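PDB 2F2B: aquaporin AqpM, which forms a homotetrameric membrane channel that lets water cross in either direction under osmotic drive and also admits some glycerol. Local coordinates for residues F42-G47 against P137-S142; G50-W55 against I186-G191; I81-T86 against S197-R202; A149-T154 against P229-V234. All coordinates share one frame; numbering follows the deposited sequence.

Contact 1: residues F42-G47 against P137-S142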
loop_
_atom_site.group_PDB
_atom_site.type_symbol
_atom_site.label_atom_id
_atom_site.label_comp_id
_atom_site.label_asym_id
_atom_site.label_seq_id
_atom_site.Cartn_x
_atom_site.Cartn_y
_atom_site.Cartn_z
ATOM N N PHE A 42 -23.502 -11.553 6.013
ATOM C CA PHE A 42 -22.351 -11.745 5.126
ATOM C C PHE A 42 -21.093 -11.142 5.756
ATOM O O PHE A 42 -19.979 -11.616 5.521
ATOM C CB PHE A 42 -22.632 -11.090 3.769
ATOM C CG PHE A 42 -21.670 -11.491 2.681
ATOM C CD1 PHE A 42 -21.040 -10.521 1.907
ATOM C CD2 PHE A 42 -21.425 -12.834 2.403
ATOM C CE1 PHE A 42 -20.180 -10.880 0.868
ATOM C CE2 PHE A 42 -20.565 -13.205 1.363
ATOM C CZ PHE A 42 -19.943 -12.225 0.595
ATOM N N ASN A 43 -21.285 -10.095 6.553
ATOM C CA ASN A 43 -20.196 -9.414 7.254
ATOM C C ASN A 43 -20.069 -10.122 8.608
ATOM O O ASN A 43 -20.900 -9.932 9.498
ATOM C CB ASN A 43 -20.558 -7.927 7.423
ATOM C CG ASN A 43 -19.421 -7.091 8.003
ATOM O OD1 ASN A 43 -19.302 -5.900 7.700
ATOM N ND2 ASN A 43 -18.600 -7.698 8.849
ATOM N N ILE A 44 -19.039 -10.951 8.752
ATOM C CA ILE A 44 -18.832 -11.719 9.982
ATOM C C ILE A 44 -17.971 -11.046 11.043
ATOM O O ILE A 44 -17.745 -11.613 12.113
ATOM C CB ILE A 44 -18.191 -13.092 9.682
ATOM C CG1 ILE A 44 -16.744 -12.900 9.215
ATOM C CG2 ILE A 44 -18.996 -13.820 8.616
ATOM C CD1 ILE A 44 -15.954 -14.186 9.128
ATOM N N GLY A 45 -17.491 -9.843 10.757
ATOM C CA GLY A 45 -16.645 -9.154 11.712
ATOM C C GLY A 45 -15.480 -8.516 10.988
ATOM O O GLY A 45 -15.001 -7.453 11.373
ATOM N N ILE A 46 -15.004 -9.184 9.943
ATOM C CA ILE A 46 -13.922 -8.630 9.138
ATOM C C ILE A 46 -14.653 -7.659 8.219
ATOM O O ILE A 46 -15.489 -8.065 7.411
ATOM C CB ILE A 46 -13.214 -9.720 8.311
ATOM C CG1 ILE A 46 -12.483 -10.682 9.255
ATOM C CG2 ILE A 46 -12.234 -9.074 7.324
ATOM C CD1 ILE A 46 -11.883 -11.894 8.570
ATOM N N GLY A 47 -14.357 -6.374 8.371
ATOM C CA GLY A 47 -15.018 -5.362 7.569
ATOM C C GLY A 47 -16.015 -4.587 8.414
ATOM O O GLY A 47 -16.534 -3.557 7.991
ATOM N N PRO A 137 -15.905 -21.261 3.407
ATOM C CA PRO A 137 -16.897 -20.496 2.651
ATOM C C PRO A 137 -17.648 -19.536 3.573
ATOM O O PRO A 137 -18.025 -19.901 4.690
ATOM C CB PRO A 137 -17.809 -21.581 2.076
ATOM C CG PRO A 137 -16.877 -22.741 1.898
ATOM C CD PRO A 137 -16.073 -22.709 3.183
ATOM N N PHE A 138 -17.852 -18.308 3.114
ATOM C CA PHE A 138 -18.566 -17.323 3.914
ATOM C C PHE A 138 -20.076 -17.554 3.829
ATOM O O PHE A 138 -20.538 -18.370 3.033
ATOM C CB PHE A 138 -18.179 -15.908 3.473
ATOM C CG PHE A 138 -16.944 -15.385 4.163
ATOM C CD1 PHE A 138 -15.719 -16.035 4.017
ATOM C CD2 PHE A 138 -17.020 -14.279 5.005
ATOM C CE1 PHE A 138 -14.585 -15.595 4.706
ATOM C CE2 PHE A 138 -15.891 -13.826 5.701
ATOM C CZ PHE A 138 -14.673 -14.486 5.552
ATOM N N PRO A 139 -20.864 -16.852 4.661
ATOM C CA PRO A 139 -22.323 -17.024 4.646
ATOM C C PRO A 139 -22.971 -16.901 3.269
ATOM O O PRO A 139 -22.777 -15.913 2.562
ATOM C CB PRO A 139 -22.805 -15.950 5.619
ATOM C CG PRO A 139 -21.684 -15.899 6.619
ATOM C CD PRO A 139 -20.466 -15.903 5.718
ATOM N N GLY A 140 -23.743 -17.918 2.896
ATOM C CA GLY A 140 -24.418 -17.902 1.608
ATOM C C GLY A 140 -23.589 -18.435 0.454
ATOM O O GLY A 140 -24.104 -18.624 -0.647
ATOM N N ILE A 141 -22.305 -18.684 0.694
ATOM C CA ILE A 141 -21.426 -19.193 -0.354
ATOM C C ILE A 141 -21.379 -20.720 -0.314
ATOM O O ILE A 141 -21.049 -21.313 0.712
ATOM C CB ILE A 141 -19.990 -18.629 -0.190
ATOM C CG1 ILE A 141 -20.025 -17.093 -0.226
ATOM C CG2 ILE A 141 -19.079 -19.191 -1.271
ATOM C CD1 ILE A 141 -20.591 -16.493 -1.512
ATOM N N SER A 142 -21.705 -21.354 -1.437
ATOM C CA SER A 142 -21.712 -22.814 -1.509
ATOM C C SER A 142 -20.328 -23.408 -1.737
ATOM O O SER A 142 -19.371 -22.699 -2.054
ATOM C CB SER A 142 -22.638 -23.291 -2.629
ATOM O OG SER A 142 -22.046 -23.067 -3.896
#
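Phe42 and Phe138 cross at about a right angle, but their rings do not stack: CE2 of Phe42 approaches CB of Phe138 at 4.2 Å. The Phe42 ring is carried across by its first torsion, which sets CG anti to the backbone N (chi1 -167°). One edge of this ring is thereby presented to the turn of 137-142. CD2 lies 3.4 Å from Pro139 O, close to the ring plane, so a ring C-H edge meets a carbonyl oxygen. Farther along the same edge, CE2 comes to 4.2 Å from Ile141 CG1. The Phe138 ring in its turn receives Ile44, whose two branches divide the work. CD1 leans obliquely on the ring, 3.4 Å from Phe138 CE2, and CG2 rests 3.9 Å from Pro139 CD, with the isoleucine crossing both partners nearly perpendicularly.

Residues 138-141 form a type II beta turn with Pro139 and Gly140 at its corners, closed by Ile141 N to Phe138 O at 2.9 Å. That bond helps hold the turn that places Pro139 O and Ile141 beside Phe42. No hydrogen bond joins the two segments, so apolar packing and the ring-to-carbonyl contact carry the contact, and Ile44 and Pro139 lie at its exposed margin.

Both segments belong to loops on the side predicted to be extracellular, one between helices 4-33 and 52-73, the other between 125-128 and 143-166. The C-terminal end of helix 175-194 links them: Asn192 donates to Phe42 O, and Ile193 shares a backbone bond with Phe138. Met31 and Ala122 of a neighbouring subunit pack on Phe42 and Ile141.

Contact 2: residues G50-W55 against I186-G191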
loop_
_atom_site.group_PDB
_atom_site.type_symbol
_atom_site.label_atom_id
_atom_site.label_comp_id
_atom_site.label_asym_id
_atom_site.label_seq_id
_atom_site.Cartn_x
_atom_site.Cartn_y
_atom_site.Cartn_z
ATOM N N GLY A 50 -13.550 -1.666 9.638
ATOM C CA GLY A 50 -12.804 -1.005 8.582
ATOM C C GLY A 50 -13.270 -1.246 7.160
ATOM O O GLY A 50 -12.583 -0.849 6.215
ATOM N N GLY A 51 -14.422 -1.888 6.994
ATOM C CA GLY A 51 -14.932 -2.156 5.657
ATOM C C GLY A 51 -13.949 -2.963 4.823
ATOM O O GLY A 51 -13.272 -3.851 5.345
ATOM N N LEU A 52 -13.860 -2.668 3.529
ATOM C CA LEU A 52 -12.930 -3.408 2.680
ATOM C C LEU A 52 -11.503 -3.081 3.116
ATOM O O LEU A 52 -10.558 -3.779 2.743
ATOM C CB LEU A 52 -13.127 -3.060 1.197
ATOM C CG LEU A 52 -12.506 -4.090 0.240
ATOM C CD1 LEU A 52 -13.325 -5.379 0.288
ATOM C CD2 LEU A 52 -12.467 -3.541 -1.188
ATOM N N GLY A 53 -11.357 -2.018 3.908
ATOM C CA GLY A 53 -10.048 -1.647 4.423
ATOM C C GLY A 53 -9.484 -2.776 5.273
ATOM O O GLY A 53 -8.267 -2.998 5.309
ATOM N N ASP A 54 -10.366 -3.486 5.976
ATOM C CA ASP A 54 -9.950 -4.616 6.807
ATOM C C ASP A 54 -9.393 -5.724 5.923
ATOM O O ASP A 54 -8.414 -6.380 6.272
ATOM C CB ASP A 54 -11.137 -5.184 7.593
ATOM C CG ASP A 54 -11.450 -4.390 8.844
ATOM O OD1 ASP A 54 -12.581 -4.543 9.365
ATOM O OD2 ASP A 54 -10.576 -3.631 9.315
ATOM N N TRP A 55 -10.037 -5.940 4.781
ATOM C CA TRP A 55 -9.604 -6.980 3.867
ATOM C C TRP A 55 -8.282 -6.676 3.179
ATOM O O TRP A 55 -7.462 -7.574 3.011
ATOM C CB TRP A 55 -10.695 -7.271 2.833
ATOM C CG TRP A 55 -11.733 -8.232 3.358
ATOM C CD1 TRP A 55 -13.064 -7.989 3.549
ATOM C CD2 TRP A 55 -11.511 -9.589 3.764
ATOM N NE1 TRP A 55 -13.685 -9.113 4.047
ATOM C CE2 TRP A 55 -12.754 -10.109 4.187
ATOM C CE3 TRP A 55 -10.380 -10.416 3.810
ATOM C CZ2 TRP A 55 -12.899 -11.422 4.652
ATOM C CZ3 TRP A 55 -10.523 -11.721 4.275
ATOM C CH2 TRP A 55 -11.778 -12.210 4.689
ATOM N N ILE A 186 -5.672 -10.377 -4.391
ATOM C CA ILE A 186 -6.593 -11.502 -4.510
ATOM C C ILE A 186 -7.388 -11.663 -3.213
ATOM O O ILE A 186 -8.599 -11.894 -3.247
ATOM C CB ILE A 186 -5.822 -12.808 -4.848
ATOM C CG1 ILE A 186 -5.187 -12.674 -6.238
ATOM C CG2 ILE A 186 -6.776 -14.018 -4.824
ATOM C CD1 ILE A 186 -4.134 -13.736 -6.554
ATOM N N ILE A 187 -6.718 -11.518 -2.073
ATOM C CA ILE A 187 -7.395 -11.644 -0.783
ATOM C C ILE A 187 -8.408 -10.513 -0.592
ATOM O O ILE A 187 -9.494 -10.719 -0.045
ATOM C CB ILE A 187 -6.368 -11.636 0.387
ATOM C CG1 ILE A 187 -5.587 -12.953 0.387
ATOM C CG2 ILE A 187 -7.081 -11.430 1.732
ATOM C CD1 ILE A 187 -4.378 -12.962 1.325
ATOM N N THR A 188 -8.061 -9.317 -1.049
ATOM C CA THR A 188 -8.967 -8.185 -0.910
ATOM C C THR A 188 -10.301 -8.482 -1.598
ATOM O O THR A 188 -11.369 -8.172 -1.065
ATOM C CB THR A 188 -8.334 -6.903 -1.504
ATOM O OG1 THR A 188 -7.095 -6.639 -0.835
ATOM C CG2 THR A 188 -9.259 -5.703 -1.320
ATOM N N THR A 189 -10.239 -9.109 -2.768
ATOM C CA THR A 189 -11.447 -9.434 -3.525
ATOM C C THR A 189 -12.175 -10.697 -3.054
ATOM O O THR A 189 -13.384 -10.679 -2.820
ATOM C CB THR A 189 -11.126 -9.631 -5.025
ATOM O OG1 THR A 189 -10.502 -8.447 -5.547
ATOM C CG2 THR A 189 -12.410 -9.905 -5.820
ATOM N N LEU A 190 -11.423 -11.783 -2.916
ATOM C CA LEU A 190 -11.976 -13.091 -2.553
ATOM C C LEU A 190 -12.031 -13.472 -1.072
ATOM O O LEU A 190 -12.603 -14.507 -0.724
ATOM C CB LEU A 190 -11.203 -14.173 -3.321
ATOM C CG LEU A 190 -11.728 -14.748 -4.647
ATOM C CD1 LEU A 190 -12.724 -13.822 -5.310
ATOM C CD2 LEU A 190 -10.553 -15.056 -5.558
ATOM N N GLY A 191 -11.449 -12.651 -0.208
ATOM C CA GLY A 191 -11.449 -12.967 1.209
ATOM C C GLY A 191 -12.826 -13.253 1.783
ATOM O O GLY A 191 -13.018 -14.250 2.482
#
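Trp55 lays one face of its indole over the backbone of Gly191. Gly191 CA sits 3.7 Å from the centroid of the six-membered ring and 21° off its normal, a CH-pi contact, while Trp55 CH2 approaches Gly191 O to 3.3 Å. The peptide can come this close because glycine has no side chain to hold the ring away. At the pyrrole end, NE1 donates to OD1 of Asn192, the next residue, so one polar bond and one face contact together fix the rotation of the indole.

Farther back along helix 175-194, Ile187 touches the rim of the same ring, with CG2 at 4.0 Å from Trp55 CE3. Leu52 and Thr188 cross at about a right angle: Leu52 CD2 meets Thr188 CG2 at 3.9 Å, and Leu52 CD1 lies 3.7 Å from Thr188 O. In Thr188, chi1 -58° places OG1 beside the nitrogen and leaves CG2 anti to it, turned to the leucine; the hydroxyl bonds Ala184 O one turn earlier.

Asp54 fastens the chain ahead of helix 52-73. Gly50 N donates to Asp54 OD1 at 3.0 Å, meeting it 51° out of the carboxylate plane, and Gly47 N bonds the same oxygen. OD2 accepts from Leu52 N of a neighbouring subunit, so the helix starts are linked around the tetramer.

The indole face on Gly191 joins the start of helix 52-73 to the last turns of helix 175-194 in the aquaporin helix bundle. Ile187 also touches Phe62 and Ser196, and by analogy with relatives it probably lines the aromatic/arginine (ar/R) selectivity filter together with Arg202.

Contact 3: residues I81-T86 against S197-R202; sequences INPAVT and SLNPAR. With GOL (glycerol), chain B.
The carboxamides of Asn82 and Asn199 come from opposite directions and stack face to face, their planes 9° apart and CG to CG 3.4 Å. Each ND2 reaches across to a carbonyl preceding the other asparagine. Asn199 ND2 donates to Ile81 O at 2.9 Å, in the carbonyl plane and on a lone pair; Asn82 ND2 donates to Leu198 O at 2.8 Å, tilted 31° from that plane. Their other N-H groups bond glycerol, Asn82 ND2 to O2 at 3.1 Å and Asn199 ND2 to O3 at 3.2 Å. The glycerol, probably from the crystallisation liquor, is consistent with the paired amides offering donors to a molecule passing through the pore.

Each OD1 is held as well. Asn82 OD1 accepts from Ala84 N at 2.9 Å, and Asn199 OD1 from Arg202 N at 3.0 Å with a weak bond from Ala201 N, so both asparagines are N-caps and neither amide can easily turn over. The helix starts would favour these oxygens electrostatically.

Next to the stacked amides, Pro83 CD packs on Ala201 CB at 3.6 Å. These are the two NPA motifs that meet at the middle of the aquaporin pore. Farther out, Glu11 accepts from Ile81 N and Glu150 from the backbone of 197-198, steadying both carbonyl-bearing turns. Short helices 83-91 and 200-214 thus start here, enclosed by helix 4-33 at Ile81 and Asn199, helix 100-122 at Pro83 and Ala201, and helix 224-243 at Ala84 and Pro200.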
loop_
_atom_site.group_PDB
_atom_site.type_symbol
_atom_site.label_atom_id
_atom_site.label_comp_id
_atom_site.label_asym_id
_atom_site.label_seq_id
_atom_site.Cartn_x
_atom_site.Cartn_y
_atom_site.Cartn_z
ATOM N N ILE A 81 6.585 -22.111 -0.638
ATOM C CA ILE A 81 5.718 -22.004 0.541
ATOM C C ILE A 81 4.233 -22.181 0.239
ATOM O O ILE A 81 3.368 -21.597 0.902
ATOM C CB ILE A 81 5.959 -20.663 1.295
ATOM C CG1 ILE A 81 5.606 -19.463 0.408
ATOM C CG2 ILE A 81 7.427 -20.588 1.728
ATOM C CD1 ILE A 81 5.709 -18.113 1.124
ATOM N N ASN A 82 3.953 -23.042 -0.736
ATOM C CA ASN A 82 2.593 -23.307 -1.189
ATOM C C ASN A 82 2.588 -24.603 -2.013
ATOM O O ASN A 82 3.193 -24.660 -3.078
ATOM C CB ASN A 82 2.141 -22.142 -2.072
ATOM C CG ASN A 82 0.699 -22.256 -2.511
ATOM O OD1 ASN A 82 0.123 -23.344 -2.540
ATOM N ND2 ASN A 82 0.109 -21.120 -2.874
ATOM N N PRO A 83 1.906 -25.652 -1.530
ATOM C CA PRO A 83 1.857 -26.921 -2.268
ATOM C C PRO A 83 1.350 -26.768 -3.703
ATOM O O PRO A 83 1.791 -27.484 -4.606
ATOM C CB PRO A 83 0.926 -27.781 -1.414
ATOM C CG PRO A 83 1.220 -27.291 -0.023
ATOM C CD PRO A 83 1.267 -25.787 -0.208
ATOM N N ALA A 84 0.420 -25.836 -3.914
ATOM C CA ALA A 84 -0.123 -25.615 -5.249
ATOM C C ALA A 84 0.925 -25.029 -6.200
ATOM O O ALA A 84 0.904 -25.305 -7.402
ATOM C CB ALA A 84 -1.344 -24.697 -5.175
ATOM N N VAL A 85 1.836 -24.217 -5.668
ATOM C CA VAL A 85 2.889 -23.626 -6.490
ATOM C C VAL A 85 3.904 -24.710 -6.849
ATOM O O VAL A 85 4.346 -24.808 -7.994
ATOM C CB VAL A 85 3.604 -22.473 -5.744
ATOM C CG1 VAL A 85 4.851 -22.034 -6.515
ATOM C CG2 VAL A 85 2.643 -21.297 -5.585
ATOM N N THR A 86 4.260 -25.526 -5.863
ATOM C CA THR A 86 5.210 -26.617 -6.075
ATOM C C THR A 86 4.680 -27.553 -7.164
ATOM O O THR A 86 5.413 -27.932 -8.081
ATOM C CB THR A 86 5.430 -27.415 -4.767
ATOM O OG1 THR A 86 5.973 -26.546 -3.766
ATOM C CG2 THR A 86 6.403 -28.577 -4.992
ATOM N N SER A 197 -7.660 -18.643 0.255
ATOM C CA SER A 197 -6.496 -19.413 0.687
ATOM C C SER A 197 -5.387 -19.479 -0.362
ATOM O O SER A 197 -4.244 -19.108 -0.085
ATOM C CB SER A 197 -6.917 -20.841 1.036
ATOM O OG SER A 197 -5.781 -21.682 1.098
ATOM N N LEU A 198 -5.737 -19.978 -1.549
ATOM C CA LEU A 198 -4.807 -20.133 -2.673
ATOM C C LEU A 198 -3.652 -21.044 -2.286
ATOM O O LEU A 198 -2.700 -21.197 -3.050
ATOM C CB LEU A 198 -4.206 -18.776 -3.068
ATOM C CG LEU A 198 -5.078 -17.519 -3.039
ATOM C CD1 LEU A 198 -4.224 -16.314 -3.458
ATOM C CD2 LEU A 198 -6.276 -17.689 -3.970
ATOM N N ASN A 199 -3.764 -21.690 -1.131
ATOM C CA ASN A 199 -2.650 -22.466 -0.596
ATOM C C ASN A 199 -3.102 -23.593 0.342
ATOM O O ASN A 199 -3.573 -23.331 1.447
ATOM C CB ASN A 199 -1.788 -21.457 0.172
ATOM C CG ASN A 199 -0.478 -22.020 0.647
ATOM O OD1 ASN A 199 -0.380 -23.182 1.038
ATOM N ND2 ASN A 199 0.543 -21.173 0.648
ATOM N N PRO A 200 -2.938 -24.862 -0.074
ATOM C CA PRO A 200 -3.353 -25.986 0.775
ATOM C C PRO A 200 -2.712 -26.011 2.169
ATOM O O PRO A 200 -3.351 -26.414 3.140
ATOM C CB PRO A 200 -2.970 -27.209 -0.062
ATOM C CG PRO A 200 -3.124 -26.708 -1.476
ATOM C CD PRO A 200 -2.472 -25.340 -1.387
ATOM N N ALA A 201 -1.456 -25.583 2.269
ATOM C CA ALA A 201 -0.765 -25.578 3.559
ATOM C C ALA A 201 -1.273 -24.449 4.450
ATOM O O ALA A 201 -1.457 -24.632 5.660
ATOM C CB ALA A 201 0.749 -25.446 3.346
ATOM N N ARG A 202 -1.498 -23.282 3.851
ATOM C CA ARG A 202 -1.988 -22.122 4.589
ATOM C C ARG A 202 -3.357 -22.400 5.212
ATOM O O ARG A 202 -3.744 -21.765 6.197
ATOM C CB ARG A 202 -2.045 -20.899 3.660
ATOM C CG ARG A 202 -2.753 -19.673 4.236
ATOM C CD ARG A 202 -4.206 -19.630 3.775
ATOM N NE ARG A 202 -4.926 -18.452 4.260
ATOM C CZ ARG A 202 -5.500 -18.359 5.454
ATOM N NH1 ARG A 202 -5.441 -19.374 6.305
ATOM N NH2 ARG A 202 -6.151 -17.254 5.798
HETATM C C1 GOL B . 2.636 -17.288 -1.713
HETATM O O1 GOL B . 4.140 -17.027 -2.226
HETATM C C2 GOL B . 1.819 -18.343 -2.128
HETATM O O2 GOL B . 2.322 -18.944 -3.213
HETATM C C3 GOL B . 0.868 -18.451 -1.398
HETATM O O3 GOL B . -0.139 -18.210 -0.240
#

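Contact 4: residues A149-T154 against P229-V234; sequences AEVVGT and PIVGAV
Val151 and Gly232 bring the backbones of helices 143-166 and 224-243 together, their CA atoms 4.2 Å apart. The local axes pass at 7.2 Å with a crossing angle of -36°, close for two helices. A CA-H...O contact accompanies the approach, Gly232 CA lying 3.5 Å from Val151 O with 134° at the hydrogen; the glycine, bare of side chain, allows it.

No hydrogen bond joins the two segments; within 149-154, Thr154 OG1 donates to Glu150 O at 2.7 Å, and Thr154 N reaches the same oxygen from the opposite face of its plane. With OG1 engaged there (chi1 -48°), CG2 stands anti to the threonine nitrogen and is turned into the interface.

Nonpolar packing pairs Thr154 CG2 with Ala233 CB at 4.0 Å and, nearby, Val151 CG2 with Val231 CG1 at 4.3 Å. Van der Waals contacts to polar atoms accompany it: Thr154 CG2 lies 3.2 Å from Pro229 O, and the bent chain of Glu150 passes the proline ring, OE2 being 3.7 Å from Pro229 CG, although its carboxylate is spent on Leu198, Ser197 and Ser194.

Helix 224-243 is kinked at Pro229, whose nitrogen lacks a bond to the preceding turn, the residue that packs against Thr154. From helix 224-243, Ile230 and Val234 rest on helix 83-91; from helix 143-166, Ala149 leans on helix 175-194, and Val152 packs on Phe20 of a neighbouring subunit.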
loop_
_atom_site.group_PDB
_atom_site.type_symbol
_atom_site.label_atom_id
_atom_site.label_comp_id
_atom_site.label_asym_id
_atom_site.label_seq_id
_atom_site.Cartn_x
_atom_site.Cartn_y
_atom_site.Cartn_z
ATOM N N ALA A 149 -13.848 -19.816 -6.718
ATOM C CA ALA A 149 -13.067 -18.667 -6.263
ATOM C C ALA A 149 -11.597 -19.043 -6.087
ATOM O O ALA A 149 -10.701 -18.306 -6.512
ATOM C CB ALA A 149 -13.634 -18.135 -4.944
ATOM N N GLU A 150 -11.346 -20.193 -5.468
ATOM C CA GLU A 150 -9.975 -20.644 -5.252
ATOM C C GLU A 150 -9.268 -20.947 -6.576
ATOM O O GLU A 150 -8.072 -20.698 -6.717
ATOM C CB GLU A 150 -9.958 -21.869 -4.333
ATOM C CG GLU A 150 -10.374 -21.545 -2.894
ATOM C CD GLU A 150 -9.355 -20.671 -2.160
ATOM O OE1 GLU A 150 -9.765 -19.853 -1.303
ATOM O OE2 GLU A 150 -8.142 -20.813 -2.429
ATOM N N VAL A 151 -9.999 -21.480 -7.550
ATOM C CA VAL A 151 -9.391 -21.761 -8.848
ATOM C C VAL A 151 -8.964 -20.464 -9.538
ATOM O O VAL A 151 -7.826 -20.344 -10.000
ATOM C CB VAL A 151 -10.363 -22.519 -9.790
ATOM C CG1 VAL A 151 -9.762 -22.606 -11.200
ATOM C CG2 VAL A 151 -10.618 -23.917 -9.258
ATOM N N VAL A 152 -9.873 -19.492 -9.609
ATOM C CA VAL A 152 -9.566 -18.221 -10.269
ATOM C C VAL A 152 -8.460 -17.469 -9.530
ATOM O O VAL A 152 -7.530 -16.943 -10.147
ATOM C CB VAL A 152 -10.826 -17.325 -10.372
ATOM C CG1 VAL A 152 -10.483 -16.014 -11.091
ATOM C CG2 VAL A 152 -11.926 -18.065 -11.132
ATOM N N GLY A 153 -8.559 -17.423 -8.207
ATOM C CA GLY A 153 -7.546 -16.739 -7.423
ATOM C C GLY A 153 -6.165 -17.357 -7.573
ATOM O O GLY A 153 -5.179 -16.648 -7.769
ATOM N N THR A 154 -6.078 -18.682 -7.496
ATOM C CA THR A 154 -4.780 -19.329 -7.611
ATOM C C THR A 154 -4.260 -19.260 -9.046
ATOM O O THR A 154 -3.052 -19.287 -9.274
ATOM C CB THR A 154 -4.839 -20.794 -7.127
ATOM O OG1 THR A 154 -5.499 -20.846 -5.852
ATOM C CG2 THR A 154 -3.428 -21.347 -6.954
ATOM N N PRO A 229 -6.933 -24.705 -5.408
ATOM C CA PRO A 229 -5.607 -24.139 -5.678
ATOM C C PRO A 229 -4.773 -24.959 -6.660
ATOM O O PRO A 229 -4.142 -24.409 -7.562
ATOM C CB PRO A 229 -4.975 -24.072 -4.287
ATOM C CG PRO A 229 -6.167 -23.803 -3.405
ATOM C CD PRO A 229 -7.183 -24.784 -3.958
ATOM N N ILE A 230 -4.768 -26.276 -6.497
ATOM C CA ILE A 230 -3.981 -27.106 -7.398
ATOM C C ILE A 230 -4.478 -27.004 -8.838
ATOM O O ILE A 230 -3.677 -26.880 -9.764
ATOM C CB ILE A 230 -3.974 -28.583 -6.929
ATOM C CG1 ILE A 230 -3.216 -28.688 -5.601
ATOM C CG2 ILE A 230 -3.308 -29.467 -7.977
ATOM C CD1 ILE A 230 -3.198 -30.084 -4.991
ATOM N N VAL A 231 -5.792 -27.034 -9.030
ATOM C CA VAL A 231 -6.355 -26.928 -10.375
ATOM C C VAL A 231 -6.030 -25.564 -10.984
ATOM O O VAL A 231 -5.602 -25.471 -12.135
ATOM C CB VAL A 231 -7.885 -27.128 -10.355
ATOM C CG1 VAL A 231 -8.481 -26.761 -11.708
ATOM C CG2 VAL A 231 -8.207 -28.583 -10.010
ATOM N N GLY A 232 -6.240 -24.504 -10.209
ATOM C CA GLY A 232 -5.947 -23.173 -10.709
ATOM C C GLY A 232 -4.481 -23.006 -11.068
ATOM O O GLY A 232 -4.153 -22.429 -12.104
ATOM N N ALA A 233 -3.592 -23.513 -10.220
ATOM C CA ALA A 233 -2.160 -23.393 -10.469
ATOM C C ALA A 233 -1.720 -24.139 -11.726
ATOM O O ALA A 233 -0.993 -23.596 -12.554
ATOM C CB ALA A 233 -1.368 -23.898 -9.259
ATOM N N VAL A 234 -2.154 -25.386 -11.871
ATOM C CA VAL A 234 -1.769 -26.156 -13.043
ATOM C C VAL A 234 -2.346 -25.534 -14.311
ATOM O O VAL A 234 -1.657 -25.433 -15.323
ATOM C CB VAL A 234 -2.217 -27.629 -12.913
ATOM C CG1 VAL A 234 -1.949 -28.377 -14.215
ATOM C CG2 VAL A 234 -1.453 -28.292 -11.772
#

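Overall arrangement
From the N terminus, the chain opens contact 1 at 42-47, contact 2 at 50-55 and contact 3 at 81-86. Contact 1 closes at 137-142 before contact 4 opens at 149-154; then contacts 2, 3 and 4 close in that order. Every pair therefore crosses except contacts 1 and 4, which are in series, and none nests. Contact 1 ties two loops predicted to be extracellular and touches contact 2, where Phe138 packs on Trp55. Contact 2 joins two transmembrane helices and reaches contact 4 through Leu190 on Ala149. Contacts 3 and 4, centres about 10 Å apart, couple the pore's half-helices to helices 143-166 and 224-243.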